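Local coordinates for protein formiminoglutamase (Trypanosoma cruzi, PDB 4MYK) that hydrolyses N-formimino-L-glutamate to L-glutamate and formamide with a pair of manganese ions held in an arginase-like fold, at residues 35-41 with 88-94; 49-55 with 282-286; 178-183 with 223-229. The protein carries 1 engineered substitution. All blocks are in the same frame, centred on the assembly; numbering follows the deposited sequence.

In the fold
Interactions 1 and 2 are neighbours, their centres about 13 Å apart, and the carboxylate of D40 joins them: D40 OD2 probably accepts hydrogen bonds from G51 N (3.2 Å) and K53 N (3.1 Å). Interaction 3 lies on the other side of the chain's centre. Its own centre is about 28 Å from that of interaction 1 and 29 Å from that of interaction 2, and the nearest atoms in either case are about 15 Å apart. Interactions 1 and 3 both reach the main parallel sheet. The manganese site falls within similar range of all three: the side chains of E41, A52 and F183 each come to about 11 Å from a bound manganese ion.

Interaction 1: residues 35-41 with 88-94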
# COMPACT_ATOMS: atom_id res chain seq x y z
N ILE A 35 -7.80 24.43 -15.23
CA ILE A 35 -6.69 25.25 -15.69
C ILE A 35 -5.40 24.50 -15.40
O ILE A 35 -5.18 24.04 -14.29
CB ILE A 35 -6.66 26.62 -14.94
CG1 ILE A 35 -7.94 27.42 -15.23
CG2 ILE A 35 -5.42 27.43 -15.32
CD1 ILE A 35 -8.32 28.42 -14.13
N GLY A 36 -4.55 24.36 -16.41
CA GLY A 36 -3.30 23.65 -16.23
C GLY A 36 -2.16 24.58 -15.89
O GLY A 36 -2.06 25.68 -16.44
N PHE A 37 -1.30 24.15 -14.97
CA PHE A 37 -0.09 24.89 -14.65
C PHE A 37 1.16 23.99 -14.73
O PHE A 37 1.65 23.50 -13.70
CB PHE A 37 -0.20 25.60 -13.29
CG PHE A 37 0.77 26.73 -13.11
CD1 PHE A 37 0.72 27.85 -13.94
CD2 PHE A 37 1.73 26.69 -12.12
CE1 PHE A 37 1.61 28.89 -13.78
CE2 PHE A 37 2.63 27.72 -11.95
CZ PHE A 37 2.57 28.82 -12.78
N PRO A 38 1.68 23.79 -15.95
CA PRO A 38 2.79 22.87 -16.23
C PRO A 38 4.16 23.44 -15.84
O PRO A 38 4.99 23.67 -16.71
CB PRO A 38 2.71 22.68 -17.75
CG PRO A 38 1.67 23.68 -18.26
CD PRO A 38 1.34 24.60 -17.14
N TYR A 39 4.38 23.68 -14.55
CA TYR A 39 5.67 24.17 -14.06
C TYR A 39 6.14 23.39 -12.85
O TYR A 39 5.35 23.02 -11.99
CB TYR A 39 5.60 25.67 -13.76
CG TYR A 39 5.24 26.48 -14.98
CD1 TYR A 39 6.22 26.96 -15.84
CD2 TYR A 39 3.90 26.74 -15.30
CE1 TYR A 39 5.88 27.68 -16.98
CE2 TYR A 39 3.55 27.46 -16.44
CZ TYR A 39 4.54 27.93 -17.27
OH TYR A 39 4.20 28.65 -18.39
N ASP A 40 7.44 23.17 -12.78
CA ASP A 40 8.04 22.29 -11.78
C ASP A 40 8.00 22.83 -10.37
O ASP A 40 7.82 22.07 -9.42
CB ASP A 40 9.52 22.05 -12.13
CG ASP A 40 9.75 20.81 -12.96
OD1 ASP A 40 10.93 20.44 -13.14
OD2 ASP A 40 8.76 20.20 -13.43
N GLU A 41 8.19 24.13 -10.23
CA GLU A 41 8.59 24.72 -8.94
C GLU A 41 7.71 24.41 -7.73
O GLU A 41 6.50 24.64 -7.72
CB GLU A 41 8.81 26.23 -9.09
CG GLU A 41 10.02 26.59 -9.94
CD GLU A 41 9.79 26.45 -11.45
OE1 GLU A 41 8.63 26.21 -11.87
OE2 GLU A 41 10.77 26.58 -12.23
N ASP A 88 -3.67 25.24 -20.60
CA ASP A 88 -2.49 25.56 -19.78
C ASP A 88 -2.19 27.05 -19.76
O ASP A 88 -2.34 27.75 -20.76
CB ASP A 88 -1.24 24.81 -20.28
CG ASP A 88 -1.24 23.34 -19.91
OD1 ASP A 88 -2.03 22.92 -19.03
OD2 ASP A 88 -0.42 22.61 -20.49
N ILE A 89 -1.75 27.53 -18.60
CA ILE A 89 -1.21 28.87 -18.47
C ILE A 89 0.23 28.84 -18.95
O ILE A 89 1.08 28.21 -18.33
CB ILE A 89 -1.23 29.33 -17.00
CG1 ILE A 89 -2.67 29.41 -16.48
CG2 ILE A 89 -0.55 30.68 -16.85
CD1 ILE A 89 -3.57 30.32 -17.31
N THR A 90 0.50 29.51 -20.07
CA THR A 90 1.85 29.52 -20.63
C THR A 90 2.40 30.93 -20.72
O THR A 90 1.67 31.86 -21.05
CB THR A 90 1.89 28.89 -22.02
OG1 THR A 90 0.68 29.23 -22.71
CG2 THR A 90 2.03 27.37 -21.92
N ALA A 91 3.69 31.08 -20.44
CA ALA A 91 4.31 32.39 -20.37
C ALA A 91 5.82 32.31 -20.61
O ALA A 91 6.45 31.29 -20.33
CB ALA A 91 4.01 33.04 -19.03
N SER A 92 6.39 33.40 -21.11
CA SER A 92 7.82 33.43 -21.42
C SER A 92 8.70 33.38 -20.16
O SER A 92 9.78 32.80 -20.18
CB SER A 92 8.17 34.67 -22.26
OG SER A 92 8.18 35.85 -21.47
N THR A 93 8.24 33.99 -19.08
CA THR A 93 8.95 33.94 -17.80
C THR A 93 8.06 33.33 -16.75
O THR A 93 6.85 33.27 -16.90
CB THR A 93 9.38 35.34 -17.30
OG1 THR A 93 8.23 36.15 -17.04
CG2 THR A 93 10.30 36.04 -18.31
N LEU A 94 8.67 32.88 -15.66
CA LEU A 94 7.95 32.17 -14.60
C LEU A 94 7.01 33.07 -13.79
O LEU A 94 5.87 32.70 -13.51
CB LEU A 94 8.96 31.50 -13.67
CG LEU A 94 8.34 30.47 -12.76
CD1 LEU A 94 7.85 29.27 -13.59
CD2 LEU A 94 9.37 30.06 -11.74
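Y39 crosses from segment 35-41 to the loop 88-94 and illustrates how one aromatic residue can make several contacts along its length. Its CB points toward the loop, and chi1 of -60° sets CG opposite the carbonyl carbon, which sends the ring toward the backbone of I89-A91. CD1 meets the L94 methyl CD1 at 3.6 Å. On the other side of the ring CD2 lies over the centre of the F37 ring, 3.4 Å above its plane. CE2 then passes I89 O, which lies at the ring edge and in its plane. At the tip OH donates to that same I89 O (3.2 Å) and accepts a weak, bent bond from A91 N, so the phenol oxygen joins two loop peptides.

Beside it, I89 packs its CG1 against I35 CG2 (3.6 Å), while its CB meets the F37 ring in plane at the edge, 3.9 Å from CD1. L94 also covers the carboxylate end of E41, its CD2 resting 3.6 Å from E41 CD; the E41 side chain lies about 8 Å from that of the manganese ligand N122. The P38 ring, at the centre of an inverse gamma turn, lies against the carboxylate of D88, whose OD1 forms a salt bridge to R60.

At the strand ends the parallel pairing closes: I89 N donates to G36 O at 2.9 Å, and G36 bridges D88. The arrangement is that of an alpha/beta fold in which adjacent strands, 32-37 and 83-88, run out into loops at the C-terminal ends of the parallel strands, where arginase-family enzymes carry their metal site.

Interaction 2: residues 49-55 with 282-286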
# COMPACT_ATOMS: atom_id res chain seq x y z
N ARG A 49 12.13 15.59 -7.08
CA ARG A 49 12.64 15.44 -8.43
C ARG A 49 11.84 16.31 -9.37
O ARG A 49 10.68 16.63 -9.09
CB ARG A 49 12.55 13.98 -8.87
CG ARG A 49 13.34 13.00 -8.01
CD ARG A 49 13.31 11.63 -8.64
NE ARG A 49 13.21 11.76 -10.09
CZ ARG A 49 12.81 10.80 -10.92
NH1 ARG A 49 12.45 9.61 -10.45
NH2 ARG A 49 12.76 11.05 -12.23
N ALA A 50 12.47 16.69 -10.49
CA ALA A 50 11.80 17.38 -11.59
C ALA A 50 10.72 16.51 -12.24
O ALA A 50 10.79 15.29 -12.18
CB ALA A 50 12.83 17.80 -12.65
N GLY A 51 9.74 17.15 -12.87
CA GLY A 51 8.71 16.41 -13.59
C GLY A 51 7.26 16.81 -13.37
O GLY A 51 6.38 16.39 -14.12
N ALA A 52 7.00 17.62 -12.33
CA ALA A 52 5.64 18.03 -12.01
C ALA A 52 4.99 18.84 -13.13
O ALA A 52 3.76 18.92 -13.24
CB ALA A 52 5.60 18.81 -10.70
N LYS A 53 5.81 19.45 -13.97
CA LYS A 53 5.29 20.19 -15.10
C LYS A 53 4.57 19.27 -16.09
O LYS A 53 3.82 19.74 -16.95
CB LYS A 53 6.41 20.95 -15.81
CG LYS A 53 7.26 20.06 -16.68
CD LYS A 53 8.61 20.67 -16.96
CE LYS A 53 9.49 19.64 -17.65
NZ LYS A 53 9.36 18.29 -17.01
N LYS A 54 4.80 17.97 -15.98
CA LYS A 54 4.13 16.98 -16.84
C LYS A 54 2.80 16.47 -16.26
O LYS A 54 2.05 15.78 -16.94
CB LYS A 54 5.09 15.82 -17.15
CG LYS A 54 6.35 16.25 -17.89
CD LYS A 54 6.42 15.65 -19.29
CE LYS A 54 7.56 16.25 -20.12
NZ LYS A 54 8.93 15.97 -19.58
N GLY A 55 2.53 16.83 -15.01
CA GLY A 55 1.29 16.47 -14.34
C GLY A 55 0.02 16.83 -15.10
O GLY A 55 -0.88 16.00 -15.25
N LEU A 282 1.91 16.41 -8.73
CA LEU A 282 1.80 15.24 -9.60
C LEU A 282 2.98 15.20 -10.55
O LEU A 282 3.23 16.16 -11.29
CB LEU A 282 0.47 15.23 -10.38
CG LEU A 282 0.22 13.96 -11.20
CD1 LEU A 282 0.08 12.78 -10.27
CD2 LEU A 282 -1.01 14.08 -12.08
N ASN A 283 3.70 14.08 -10.55
CA ASN A 283 4.98 13.97 -11.23
C ASN A 283 5.15 12.62 -11.97
O ASN A 283 5.59 11.62 -11.39
CB ASN A 283 6.10 14.18 -10.21
CG ASN A 283 7.44 14.29 -10.84
OD1 ASN A 283 7.69 13.74 -11.92
ND2 ASN A 283 8.35 15.01 -10.18
N PRO A 284 4.78 12.60 -13.27
CA PRO A 284 4.71 11.37 -14.07
C PRO A 284 6.08 10.80 -14.41
O PRO A 284 6.17 9.65 -14.83
CB PRO A 284 3.99 11.81 -15.35
CG PRO A 284 3.26 13.06 -14.95
CD PRO A 284 4.15 13.74 -13.96
N LEU A 285 7.13 11.60 -14.22
CA LEU A 285 8.50 11.10 -14.38
C LEU A 285 8.85 10.20 -13.21
O LEU A 285 9.67 9.29 -13.35
CB LEU A 285 9.52 12.23 -14.44
CG LEU A 285 9.20 13.42 -15.35
CD1 LEU A 285 10.47 14.21 -15.63
CD2 LEU A 285 8.55 12.92 -16.62
N VAL A 286 8.25 10.44 -12.05
CA VAL A 286 8.47 9.55 -10.91
C VAL A 286 7.65 8.26 -11.04
O VAL A 286 8.19 7.17 -10.84
CB VAL A 286 8.22 10.23 -9.56
CG1 VAL A 286 8.34 9.20 -8.45
CG2 VAL A 286 9.20 11.36 -9.36
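N283 reaches across to the 49-55 loop with its amide: CG stands opposite the backbone N (chi1 -171°), which carries ND2 to A50 O, where it donates at 3.2 Å. The bond is fairly straight at the hydrogen (155°), yet the donor stands above the A50 carbonyl plane. ND2 also bonds to S249 OG. G51 has no side chain in the way, so L285 CD1 closes to 3.5 Å from G51 CA, tighter than usual; the G51 phi of 133° by itself also calls for glycine. P284 fits its CD against G51 O and its CG 3.6 Å from K54 O, and A52 CA makes a CH...O contact of 3.1 Å with L282 O. V286 CG2 sits over one face of the R49 guanidinium, toward its rim.

A second layer positions these groups. N283 OD1 takes weak bonds from L285 N and V286 N, which helps to fix the rotation of the amide, while D40 OD2 accepts hydrogen bonds from G51 N and K53 N.

The contact joins two loops at the C-terminal side of the sheet, one leading from strand 32-37 into helix 55-63, the other from strand 274-280 toward helix 290-306; strand 114-119 lies between those two strands.

Interaction 3: residues 178-183 with 223-229; sequences KRFVEF and AFGLTGK
V181 supplies the main bump of this contact and the last turn of helix 216-227 the hollow. Chi1 of 177° leaves CG2 beside the backbone N, directed at the helix, where it settles among A223, L226 and T227: it lies 3.9 Å from L226 CD1, at the same distance from L226 CB, and 4.1 Å from T227 CG2. The valine and leucine side chains cross at about a right angle. One step farther along this face of the strand, the small A223 CB rests against the F183 ring, 4.0 Å from CD2. At the other end T227 CG2 abuts R179 O. The axes of strand 180-183 and helix 223-227 run nearly antiparallel (155°) and come within 8.0 Å.

Where the helix stops, R179 folds round its end. Its aliphatic part passes over L226 O, and the chain bends at chi3 (62°), turning the guanidinium edge to the terminal carbonyls. NE donates to T227 O at 2.8 Å, and NH2 adds weak, bent bonds to T227 O and K229 O; its positive charge probably interacts favourably with the helix C-terminus. NH1 forms a salt bridge with D139. G228, with positive phi, turns the chain out of the helix here. A water bridges the two backbones, donating to K178 O (2.7 Å) and L226 O (3.1 Å).

The helix covers strand 180-185 and both its neighbours: A223 touches I143 of strand 141-145, and L226 touches H204 and M206 of strand 204-207, outermost in this chain. Helix 258-270 flanks it, meeting F183 through M264 and F224 through A268, and the chain continues from K229 into strand 231-236 of the same sheet.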
# COMPACT_ATOMS: atom_id res chain seq x y z
N LYS A 178 -6.11 32.94 11.40
CA LYS A 178 -7.02 32.08 12.16
C LYS A 178 -7.82 31.21 11.20
O LYS A 178 -8.48 30.27 11.62
CB LYS A 178 -8.00 32.91 12.99
CG LYS A 178 -7.38 33.97 13.86
CD LYS A 178 -8.47 34.70 14.65
CE LYS A 178 -8.17 36.20 14.74
NZ LYS A 178 -9.25 36.98 15.42
N ARG A 179 -7.76 31.54 9.92
CA ARG A 179 -8.51 30.79 8.91
C ARG A 179 -7.61 29.97 7.98
O ARG A 179 -7.99 29.63 6.87
CB ARG A 179 -9.45 31.71 8.14
CG ARG A 179 -10.59 32.22 9.03
CD ARG A 179 -11.41 33.29 8.36
NE ARG A 179 -12.07 32.79 7.16
CZ ARG A 179 -12.89 33.53 6.42
NH1 ARG A 179 -13.15 34.78 6.77
NH2 ARG A 179 -13.46 33.02 5.33
N PHE A 180 -6.43 29.65 8.49
CA PHE A 180 -5.47 28.83 7.75
C PHE A 180 -5.19 27.51 8.46
O PHE A 180 -4.82 27.48 9.63
CB PHE A 180 -4.18 29.60 7.48
CG PHE A 180 -3.12 28.76 6.84
CD1 PHE A 180 -3.30 28.25 5.57
CD2 PHE A 180 -1.93 28.50 7.49
CE1 PHE A 180 -2.31 27.47 4.98
CE2 PHE A 180 -0.95 27.73 6.90
CZ PHE A 180 -1.14 27.22 5.64
N VAL A 181 -5.36 26.41 7.74
CA VAL A 181 -5.09 25.09 8.29
C VAL A 181 -4.06 24.33 7.46
O VAL A 181 -4.16 24.25 6.23
CB VAL A 181 -6.38 24.26 8.43
CG1 VAL A 181 -6.06 22.87 8.94
CG2 VAL A 181 -7.37 24.97 9.34
N GLU A 182 -3.06 23.79 8.15
CA GLU A 182 -2.13 22.83 7.57
C GLU A 182 -2.71 21.47 7.90
O GLU A 182 -2.86 21.12 9.07
CB GLU A 182 -0.75 22.96 8.21
CG GLU A 182 -0.08 24.32 8.01
CD GLU A 182 0.65 24.43 6.68
OE1 GLU A 182 0.34 23.69 5.74
OE2 GLU A 182 1.56 25.28 6.58
N PHE A 183 -3.05 20.71 6.87
CA PHE A 183 -3.79 19.47 7.05
C PHE A 183 -2.99 18.24 6.65
O PHE A 183 -2.49 18.16 5.53
CB PHE A 183 -5.08 19.52 6.24
CG PHE A 183 -6.07 18.49 6.64
CD1 PHE A 183 -6.05 17.22 6.06
CD2 PHE A 183 -7.02 18.77 7.60
CE1 PHE A 183 -6.96 16.26 6.43
CE2 PHE A 183 -7.94 17.81 7.98
CZ PHE A 183 -7.92 16.55 7.40
N ALA A 223 -11.73 21.18 9.77
CA ALA A 223 -10.88 22.13 9.06
C ALA A 223 -11.70 23.21 8.33
O ALA A 223 -11.33 24.38 8.35
CB ALA A 223 -9.93 21.40 8.09
N PHE A 224 -12.80 22.81 7.69
CA PHE A 224 -13.67 23.79 7.01
C PHE A 224 -14.43 24.68 8.01
O PHE A 224 -14.85 25.79 7.67
CB PHE A 224 -14.66 23.09 6.08
CG PHE A 224 -14.01 22.44 4.90
CD1 PHE A 224 -12.86 22.97 4.36
CD2 PHE A 224 -14.57 21.30 4.33
CE1 PHE A 224 -12.27 22.37 3.26
CE2 PHE A 224 -13.98 20.70 3.23
CZ PHE A 224 -12.83 21.24 2.69
N GLY A 225 -14.61 24.18 9.22
CA GLY A 225 -15.17 24.97 10.29
C GLY A 225 -14.26 26.13 10.62
O GLY A 225 -14.71 27.24 10.87
N LEU A 226 -12.95 25.86 10.60
CA LEU A 226 -11.92 26.86 10.84
C LEU A 226 -11.71 27.80 9.65
O LEU A 226 -11.63 29.02 9.81
CB LEU A 226 -10.60 26.18 11.22
CG LEU A 226 -10.55 25.45 12.56
CD1 LEU A 226 -9.35 24.53 12.66
CD2 LEU A 226 -10.55 26.46 13.70
N THR A 227 -11.61 27.25 8.45
CA THR A 227 -11.43 28.08 7.26
C THR A 227 -12.69 28.89 6.94
O THR A 227 -12.63 30.06 6.61
CB THR A 227 -11.02 27.23 6.05
OG1 THR A 227 -12.04 26.28 5.78
CG2 THR A 227 -9.71 26.50 6.34
N GLY A 228 -13.85 28.25 7.03
CA GLY A 228 -15.11 28.95 6.84
C GLY A 228 -15.42 29.39 5.42
O GLY A 228 -15.30 28.61 4.48
N LYS A 229 -15.84 30.64 5.27
CA LYS A 229 -16.33 31.12 3.98
C LYS A 229 -15.21 31.18 2.95
O LYS A 229 -14.05 31.44 3.30
CB LYS A 229 -16.96 32.49 4.12
CG LYS A 229 -18.05 32.57 5.15
CD LYS A 229 -19.24 33.34 4.61
CE LYS A 229 -18.79 34.55 3.79
NZ LYS A 229 -19.94 35.32 3.22
O HOH W 1 -11.03 30.27 12.59